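Local coordinates for protein aromatic-amino-acid:2-oxoglutarate transaminase (Candida albicans, PDB 6HND) that probably transfers the amino group of aromatic amino acids and 2-aminoadipate to 2-oxo acids by means of pyridoxal 5'-phosphate, at residues D182-E187 with P241-T246; G255-L260 with P433-F438. All blocks are in the same frame, centred on the assembly; numbering follows the deposited sequence.

Contact 1 (D182-E187 with P241-T246); sequences DVILVE and PKALYT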
ATOM      1  N   ASP B 182     -12.357  22.495   0.464  1.00 32.73           N
ATOM      2  CA  ASP B 182     -11.118  23.302   0.309  1.00 34.42           C
ATOM      3  C   ASP B 182     -10.741  23.407  -1.179  1.00 35.63           C
ATOM      4  O   ASP B 182     -11.217  22.620  -2.019  1.00 36.01           O
ATOM      5  CB  ASP B 182      -9.984  22.730   1.150  1.00 37.60           C
ATOM      6  CG  ASP B 182     -10.162  22.956   2.638  1.00 36.69           C
ATOM      7  OD1 ASP B 182     -11.125  23.665   3.004  1.00 36.64           O
ATOM      8  OD2 ASP B 182      -9.295  22.479   3.396  1.00 32.77           O
ATOM      9  N   VAL B 183      -9.954  24.417  -1.501  1.00 38.99           N
ATOM     10  CA  VAL B 183      -9.398  24.640  -2.865  1.00 40.88           C
ATOM     11  C   VAL B 183      -7.908  24.272  -2.835  1.00 37.55           C
ATOM     12  O   VAL B 183      -7.217  24.685  -1.899  1.00 35.72           O
ATOM     13  CB  VAL B 183      -9.626  26.096  -3.301  1.00 40.89           C
ATOM     14  CG1 VAL B 183      -8.895  26.446  -4.591  1.00 43.04           C
ATOM     15  CG2 VAL B 183     -11.109  26.372  -3.432  1.00 43.68           C
ATOM     16  N   ILE B 184      -7.432  23.508  -3.816  1.00 34.86           N
ATOM     17  CA  ILE B 184      -5.970  23.358  -4.029  1.00 32.82           C
ATOM     18  C   ILE B 184      -5.637  23.952  -5.387  1.00 32.58           C
ATOM     19  O   ILE B 184      -6.383  23.712  -6.374  1.00 31.08           O
ATOM     20  CB  ILE B 184      -5.458  21.914  -3.878  1.00 33.27           C
ATOM     21  CG1 ILE B 184      -3.934  21.897  -4.035  1.00 33.82           C
ATOM     22  CG2 ILE B 184      -6.163  20.974  -4.830  1.00 32.87           C
ATOM     23  CD1 ILE B 184      -3.234  20.733  -3.412  1.00 35.29           C
ATOM     24  N   LEU B 185      -4.585  24.748  -5.381  1.00 30.15           N
ATOM     25  CA  LEU B 185      -3.963  25.362  -6.573  1.00 31.88           C
ATOM     26  C   LEU B 185      -3.108  24.291  -7.242  1.00 31.99           C
ATOM     27  O   LEU B 185      -2.195  23.760  -6.557  1.00 31.11           O
ATOM     28  CB  LEU B 185      -3.082  26.518  -6.100  1.00 30.99           C
ATOM     29  CG  LEU B 185      -3.834  27.637  -5.422  1.00 32.78           C
ATOM     30  CD1 LEU B 185      -2.878  28.530  -4.655  1.00 35.21           C
ATOM     31  CD2 LEU B 185      -4.625  28.415  -6.469  1.00 33.75           C
ATOM     32  N   VAL B 186      -3.379  24.002  -8.510  1.00 29.58           N
ATOM     33  CA  VAL B 186      -2.631  22.969  -9.267  1.00 30.38           C
ATOM     34  C   VAL B 186      -2.120  23.597 -10.566  1.00 33.72           C
ATOM     35  O   VAL B 186      -2.898  24.317 -11.237  1.00 32.89           O
ATOM     36  CB  VAL B 186      -3.524  21.742  -9.505  1.00 31.31           C
ATOM     37  CG1 VAL B 186      -2.824  20.689 -10.331  1.00 31.49           C
ATOM     38  CG2 VAL B 186      -4.004  21.134  -8.192  1.00 33.46           C
ATOM     39  N   GLU B 187      -0.858  23.328 -10.904  1.00 33.44           N
ATOM     40  CA  GLU B 187      -0.281  23.657 -12.243  1.00 33.57           C
ATOM     41  C   GLU B 187      -1.247  23.172 -13.331  1.00 33.02           C
ATOM     42  O   GLU B 187      -1.647  22.021 -13.273  1.00 36.83           O
ATOM     43  CB  GLU B 187       1.133  23.085 -12.365  1.00 31.06           C
ATOM     44  CG  GLU B 187       2.109  23.746 -11.405  1.00 30.93           C
ATOM     45  CD  GLU B 187       3.382  22.997 -11.081  1.00 34.68           C
ATOM     46  OE1 GLU B 187       3.355  21.750 -11.141  1.00 37.78           O
ATOM     47  OE2 GLU B 187       4.369  23.655 -10.664  1.00 34.02           O
ATOM     48  N   PRO B 241      -7.419  29.618  -1.472  1.00 36.85           N
ATOM     49  CA  PRO B 241      -6.757  28.335  -1.559  1.00 39.39           C
ATOM     50  C   PRO B 241      -6.154  27.952  -0.205  1.00 38.28           C
ATOM     51  O   PRO B 241      -5.728  28.816   0.556  1.00 40.38           O
ATOM     52  CB  PRO B 241      -5.734  28.520  -2.684  1.00 39.07           C
ATOM     53  CG  PRO B 241      -5.600  29.994  -2.834  1.00 38.89           C
ATOM     54  CD  PRO B 241      -6.954  30.560  -2.491  1.00 37.09           C
ATOM     55  N   LYS B 242      -6.173  26.647   0.041  1.00 35.02           N
ATOM     56  CA  LYS B 242      -5.591  25.984   1.222  1.00 35.90           C
ATOM     57  C   LYS B 242      -4.161  25.520   0.910  1.00 34.46           C
ATOM     58  O   LYS B 242      -3.343  25.443   1.856  1.00 34.98           O
ATOM     59  CB  LYS B 242      -6.470  24.784   1.580  1.00 35.98           C
ATOM     60  CG  LYS B 242      -6.066  24.102   2.863  1.00 42.83           C
ATOM     61  CD  LYS B 242      -6.318  24.959   4.098  1.00 41.75           C
ATOM     62  CE  LYS B 242      -5.619  24.379   5.309  1.00 42.93           C
ATOM     63  NZ  LYS B 242      -6.183  23.061   5.668  1.00 43.95           N
ATOM     64  N   ALA B 243      -3.868  25.136  -0.338  1.00 32.91           N
ATOM     65  CA  ALA B 243      -2.544  24.564  -0.681  1.00 35.32           C
ATOM     66  C   ALA B 243      -2.176  24.807  -2.147  1.00 31.17           C
ATOM     67  O   ALA B 243      -3.023  25.244  -2.926  1.00 32.26           O
ATOM     68  CB  ALA B 243      -2.530  23.086  -0.347  1.00 39.84           C
ATOM     69  N   LEU B 244      -0.901  24.602  -2.469  1.00 31.59           N
ATOM     70  CA  LEU B 244      -0.367  24.583  -3.854  1.00 31.93           C
ATOM     71  C   LEU B 244       0.377  23.263  -4.046  1.00 31.45           C
ATOM     72  O   LEU B 244       1.195  22.912  -3.173  1.00 31.89           O
ATOM     73  CB  LEU B 244       0.550  25.790  -4.086  1.00 35.24           C
ATOM     74  CG  LEU B 244       1.431  25.709  -5.330  1.00 36.09           C
ATOM     75  CD1 LEU B 244       0.612  26.022  -6.585  1.00 35.81           C
ATOM     76  CD2 LEU B 244       2.624  26.645  -5.198  1.00 37.38           C
ATOM     77  N   TYR B 245       0.041  22.544  -5.113  1.00 32.05           N
ATOM     78  CA  TYR B 245       0.745  21.323  -5.576  1.00 31.66           C
ATOM     79  C   TYR B 245       1.627  21.763  -6.735  1.00 31.13           C
ATOM     80  O   TYR B 245       1.063  22.165  -7.730  1.00 34.15           O
ATOM     81  CB  TYR B 245      -0.253  20.243  -6.010  1.00 30.35           C
ATOM     82  CG  TYR B 245       0.354  19.084  -6.761  1.00 30.09           C
ATOM     83  CD1 TYR B 245       1.464  18.435  -6.265  1.00 29.34           C
ATOM     84  CD2 TYR B 245      -0.174  18.643  -7.968  1.00 31.67           C
ATOM     85  CE1 TYR B 245       2.033  17.359  -6.926  1.00 31.74           C
ATOM     86  CE2 TYR B 245       0.381  17.572  -8.650  1.00 32.25           C
ATOM     87  CZ  TYR B 245       1.492  16.931  -8.122  1.00 32.85           C
ATOM     88  OH  TYR B 245       2.071  15.874  -8.740  1.00 32.93           O
ATOM     89  N   THR B 246       2.945  21.706  -6.580  1.00 32.41           N
ATOM     90  CA  THR B 246       3.922  22.096  -7.621  1.00 32.31           C
ATOM     91  C   THR B 246       4.975  20.993  -7.780  1.00 31.91           C
ATOM     92  O   THR B 246       5.563  20.558  -6.799  1.00 30.68           O
ATOM     93  CB  THR B 246       4.540  23.467  -7.302  1.00 32.09           C
ATOM     94  OG1 THR B 246       5.578  23.758  -8.241  1.00 30.86           O
ATOM     95  CG2 THR B 246       5.077  23.545  -5.891  1.00 33.34           C
TER
HETATM   96  O   HOH W   1       0.934  20.671 -10.355  1.00 28.54           O
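In the mixed sheet of the large domain of this fold-type I, PLP-dependent aminotransferase, strand 183-187 pairs in parallel with strand 243-246, and L185 is held through both its N-H and its C=O, by A243 and Y245. L185 N donates a hydrogen bond to A243 O (3.0 Å), and L185 O accepts one from Y245 N (2.9 Å). K242 N prolongs the ladder backwards to V183 O. Apolar residues suit both faces of so buried a sheet. With its CG beside the backbone N (chi1 -63°), L185 reaches the P241 ring, where L185 CG and P241 CB are pressed to 3.4 Å. On the opposite face I184 CD1 lies over A243 CB and Y245 CB, while V186 CG1 meets the edge of the Y245 ring, 4.1 Å from Y245 CD2. That tyrosine, stacked on F194 and bonded through OH to D280, comes within about 4 Å of bound PLP by side chain. At the C-terminal end a water links E187 OE1 to Y245 O. T246 OG1 donates to E187 OE2 at 2.7 Å, approaching from above the carboxylate, 42° out of its plane.

Contact 2 (G255-L260 with P433-F438); sequences GFTQSL and PKAGMF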
ATOM      1  N   GLY B 255       8.527  20.038 -18.184  1.00 41.15           N
ATOM      2  CA  GLY B 255       9.993  19.927 -18.014  1.00 35.71           C
ATOM      3  C   GLY B 255      10.617  21.153 -17.363  1.00 39.32           C
ATOM      4  O   GLY B 255      11.823  21.119 -17.153  1.00 42.65           O
ATOM      5  N   PHE B 256       9.847  22.198 -17.017  1.00 38.21           N
ATOM      6  CA  PHE B 256      10.382  23.453 -16.418  1.00 40.62           C
ATOM      7  C   PHE B 256      10.881  23.213 -14.986  1.00 37.33           C
ATOM      8  O   PHE B 256      10.453  22.257 -14.310  1.00 37.56           O
ATOM      9  CB  PHE B 256       9.348  24.582 -16.436  1.00 45.85           C
ATOM     10  CG  PHE B 256       8.989  25.105 -17.808  1.00 43.20           C
ATOM     11  CD1 PHE B 256       9.965  25.588 -18.658  1.00 44.76           C
ATOM     12  CD2 PHE B 256       7.673  25.144 -18.235  1.00 44.01           C
ATOM     13  CE1 PHE B 256       9.642  26.064 -19.920  1.00 45.31           C
ATOM     14  CE2 PHE B 256       7.349  25.628 -19.497  1.00 49.30           C
ATOM     15  CZ  PHE B 256       8.335  26.087 -20.338  1.00 44.52           C
ATOM     16  N   THR B 257      11.820  24.048 -14.564  1.00 33.84           N
ATOM     17  CA  THR B 257      12.461  24.010 -13.231  1.00 36.08           C
ATOM     18  C   THR B 257      12.472  25.418 -12.646  1.00 36.29           C
ATOM     19  O   THR B 257      13.015  26.337 -13.313  1.00 41.02           O
ATOM     20  CB  THR B 257      13.880  23.452 -13.282  1.00 38.40           C
ATOM     21  OG1 THR B 257      13.782  22.115 -13.748  1.00 42.00           O
ATOM     22  CG2 THR B 257      14.569  23.473 -11.935  1.00 38.52           C
ATOM     23  N   GLN B 258      11.876  25.575 -11.463  1.00 37.02           N
ATOM     24  CA  GLN B 258      11.788  26.877 -10.762  1.00 37.87           C
ATOM     25  C   GLN B 258      13.181  27.196 -10.225  1.00 37.26           C
ATOM     26  O   GLN B 258      13.769  26.309  -9.574  1.00 35.24           O
ATOM     27  CB  GLN B 258      10.751  26.835  -9.634  1.00 36.12           C
ATOM     28  CG  GLN B 258       9.316  26.727 -10.114  1.00 33.67           C
ATOM     29  CD  GLN B 258       8.372  26.464  -8.965  1.00 34.40           C
ATOM     30  OE1 GLN B 258       8.720  26.611  -7.791  1.00 38.92           O
ATOM     31  NE2 GLN B 258       7.158  26.079  -9.298  1.00 28.37           N
ATOM     32  N   SER B 259      13.674  28.402 -10.518  1.00 36.48           N
ATOM     33  CA  SER B 259      14.911  28.985  -9.939  1.00 37.71           C
ATOM     34  C   SER B 259      14.765  29.101  -8.419  1.00 37.46           C
ATOM     35  O   SER B 259      13.608  29.149  -7.914  1.00 37.40           O
ATOM     36  CB  SER B 259      15.198  30.340 -10.537  1.00 36.55           C
ATOM     37  OG  SER B 259      14.299  31.310 -10.020  1.00 37.82           O
ATOM     38  N   LEU B 260      15.890  29.204  -7.713  1.00 38.67           N
ATOM     39  CA  LEU B 260      15.884  29.500  -6.261  1.00 39.74           C
ATOM     40  C   LEU B 260      15.096  30.794  -6.019  1.00 40.74           C
ATOM     41  O   LEU B 260      14.228  30.780  -5.147  1.00 38.78           O
ATOM     42  CB  LEU B 260      17.317  29.595  -5.749  1.00 41.90           C
ATOM     43  CG  LEU B 260      17.469  30.006  -4.284  1.00 43.52           C
ATOM     44  CD1 LEU B 260      16.647  29.108  -3.346  1.00 38.58           C
ATOM     45  CD2 LEU B 260      18.950  30.019  -3.900  1.00 40.46           C
ATOM     46  N   PRO B 433      14.666  20.904 -21.177  1.00 38.28           N
ATOM     47  CA  PRO B 433      14.441  20.642 -19.753  1.00 38.97           C
ATOM     48  C   PRO B 433      15.744  20.685 -18.950  1.00 37.51           C
ATOM     49  O   PRO B 433      16.754  20.253 -19.465  1.00 34.19           O
ATOM     50  CB  PRO B 433      13.905  19.215 -19.732  1.00 40.48           C
ATOM     51  CG  PRO B 433      14.602  18.570 -20.938  1.00 40.54           C
ATOM     52  CD  PRO B 433      14.585  19.671 -21.977  1.00 40.10           C
ATOM     53  N   LYS B 434      15.671  21.192 -17.717  1.00 41.41           N
ATOM     54  CA  LYS B 434      16.821  21.353 -16.797  1.00 40.16           C
ATOM     55  C   LYS B 434      16.928  20.139 -15.894  1.00 40.15           C
ATOM     56  O   LYS B 434      17.989  19.992 -15.245  1.00 43.10           O
ATOM     57  CB  LYS B 434      16.668  22.620 -15.962  1.00 48.70           C
ATOM     58  CG  LYS B 434      16.703  23.910 -16.768  1.00 47.62           C
ATOM     59  CD  LYS B 434      17.192  25.093 -15.981  1.00 50.13           C
ATOM     60  CE  LYS B 434      16.366  26.354 -16.164  1.00 50.26           C
ATOM     61  NZ  LYS B 434      15.794  26.500 -17.518  1.00 46.04           N
ATOM     62  N   ALA B 435      15.916  19.265 -15.894  1.00 40.56           N
ATOM     63  CA  ALA B 435      15.957  18.027 -15.083  1.00 40.31           C
ATOM     64  C   ALA B 435      14.932  17.022 -15.576  1.00 37.79           C
ATOM     65  O   ALA B 435      13.966  17.440 -16.244  1.00 38.26           O
ATOM     66  CB  ALA B 435      15.746  18.358 -13.628  1.00 43.48           C
ATOM     67  N   GLY B 436      15.179  15.746 -15.270  1.00 39.87           N
ATOM     68  CA  GLY B 436      14.192  14.649 -15.355  1.00 39.26           C
ATOM     69  C   GLY B 436      14.188  13.937 -16.700  1.00 38.76           C
ATOM     70  O   GLY B 436      15.286  13.727 -17.268  1.00 34.76           O
ATOM     71  N   MET B 437      12.995  13.547 -17.164  1.00 37.60           N
ATOM     72  CA  MET B 437      12.816  12.577 -18.272  1.00 37.44           C
ATOM     73  C   MET B 437      11.827  13.093 -19.331  1.00 37.31           C
ATOM     74  O   MET B 437      11.539  12.311 -20.287  1.00 36.42           O
ATOM     75  CB  MET B 437      12.358  11.215 -17.729  1.00 38.25           C
ATOM     76  CG  MET B 437      11.064  11.246 -16.906  1.00 43.29           C
ATOM     77  SD  MET B 437      10.418   9.600 -16.443  1.00 47.41           S
ATOM     78  CE  MET B 437      11.845   8.887 -15.631  1.00 47.89           C
ATOM     79  N   PHE B 438      11.326  14.332 -19.219  1.00 36.93           N
ATOM     80  CA  PHE B 438      10.244  14.851 -20.105  1.00 37.24           C
ATOM     81  C   PHE B 438      10.720  16.060 -20.933  1.00 36.37           C
ATOM     82  O   PHE B 438      11.490  16.903 -20.444  1.00 34.83           O
ATOM     83  CB  PHE B 438       8.977  15.179 -19.305  1.00 36.51           C
ATOM     84  CG  PHE B 438       8.362  13.992 -18.598  1.00 37.68           C
ATOM     85  CD1 PHE B 438       8.068  12.827 -19.285  1.00 36.91           C
ATOM     86  CD2 PHE B 438       8.050  14.058 -17.249  1.00 39.35           C
ATOM     87  CE1 PHE B 438       7.523  11.741 -18.630  1.00 40.80           C
ATOM     88  CE2 PHE B 438       7.518  12.967 -16.590  1.00 39.79           C
ATOM     89  CZ  PHE B 438       7.269  11.806 -17.278  1.00 41.59           C
TER
HETATM   90  O   HOH W   2      13.700  22.706 -16.612  1.00 40.13           O
HETATM   91  O   HOH W   3      13.216  26.325 -15.996  1.00 34.93           O
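P433 CA lies 3.7 Å from G255 O, and the proline CB sits beside the same oxygen. The backbone is extended here, with a phi that the proline ring readily accommodates, and the ring packs on K410 of helix 392-418. G255 has a positive phi of 83°, readily adopted by glycine, and with no side chain it can lie close to both P433 and F438.

K434 follows, and its contact is largely carried by water. One water accepts a hydrogen bond from K434 N at 2.7 Å and donates to G255 O; it also bonds T257 OG1 (2.9 Å), which lies beside its own backbone N (chi1 -62°) and additionally accepts a hydrogen bond from G250 N. The small branched threonine thus offers a hydroxyl to water and backbone alike. K434 CB rests against this hydroxyl, 3.7 Å from T257 OG1. Bent in its outer half, the lysine chain carries NZ to a second water (3.0 Å), which also accepts a hydrogen bond from T257 N.

A435 contributes a compact methyl, its CB 4.2 Å from T257 OG1. Here the chain is rounding the link between strands 428-430 and 438-443, antiparallel neighbours in the small-domain sheet; facing it is the loop that carries the family's Asn-Pro-Thr-Gly sequence, with PLP-binding N252 and G255 at its two ends. G436 takes another positive phi (91°) and bonds by its backbone to L286, while M437 sets its CG over the centre of the F438 ring and packs on G44 of the second subunit.

F438 opens the next strand. Its O comes within 4.2 Å of G255 CA, whereas its ring leads away to touch PLP and N252, a flat apolar surface well matched to the cofactor pocket, and R490 makes a cation-pi contact with it.

In the fold
From the N terminus, strand 183-187 is followed by F191 of the cofactor pocket, helix 193-200 and strand 204-208, and the chain returns through helices 221-229 and 231-234 to strand 243-246, where contact 1 closes a loop of 53 residues. Only a short connection bearing N252 leads on to 255-260. Contact 2 then closes over 172 residues, a span that completes the large-domain sheet and runs through helix 392-418 into the small domain. The two loops neither nest nor cross. Their centres are 20 Å apart, yet T246 OG1 meets Q258 NE2 in a weak hydrogen bond, joining the sheet to the loop against which the small domain rests beside PLP.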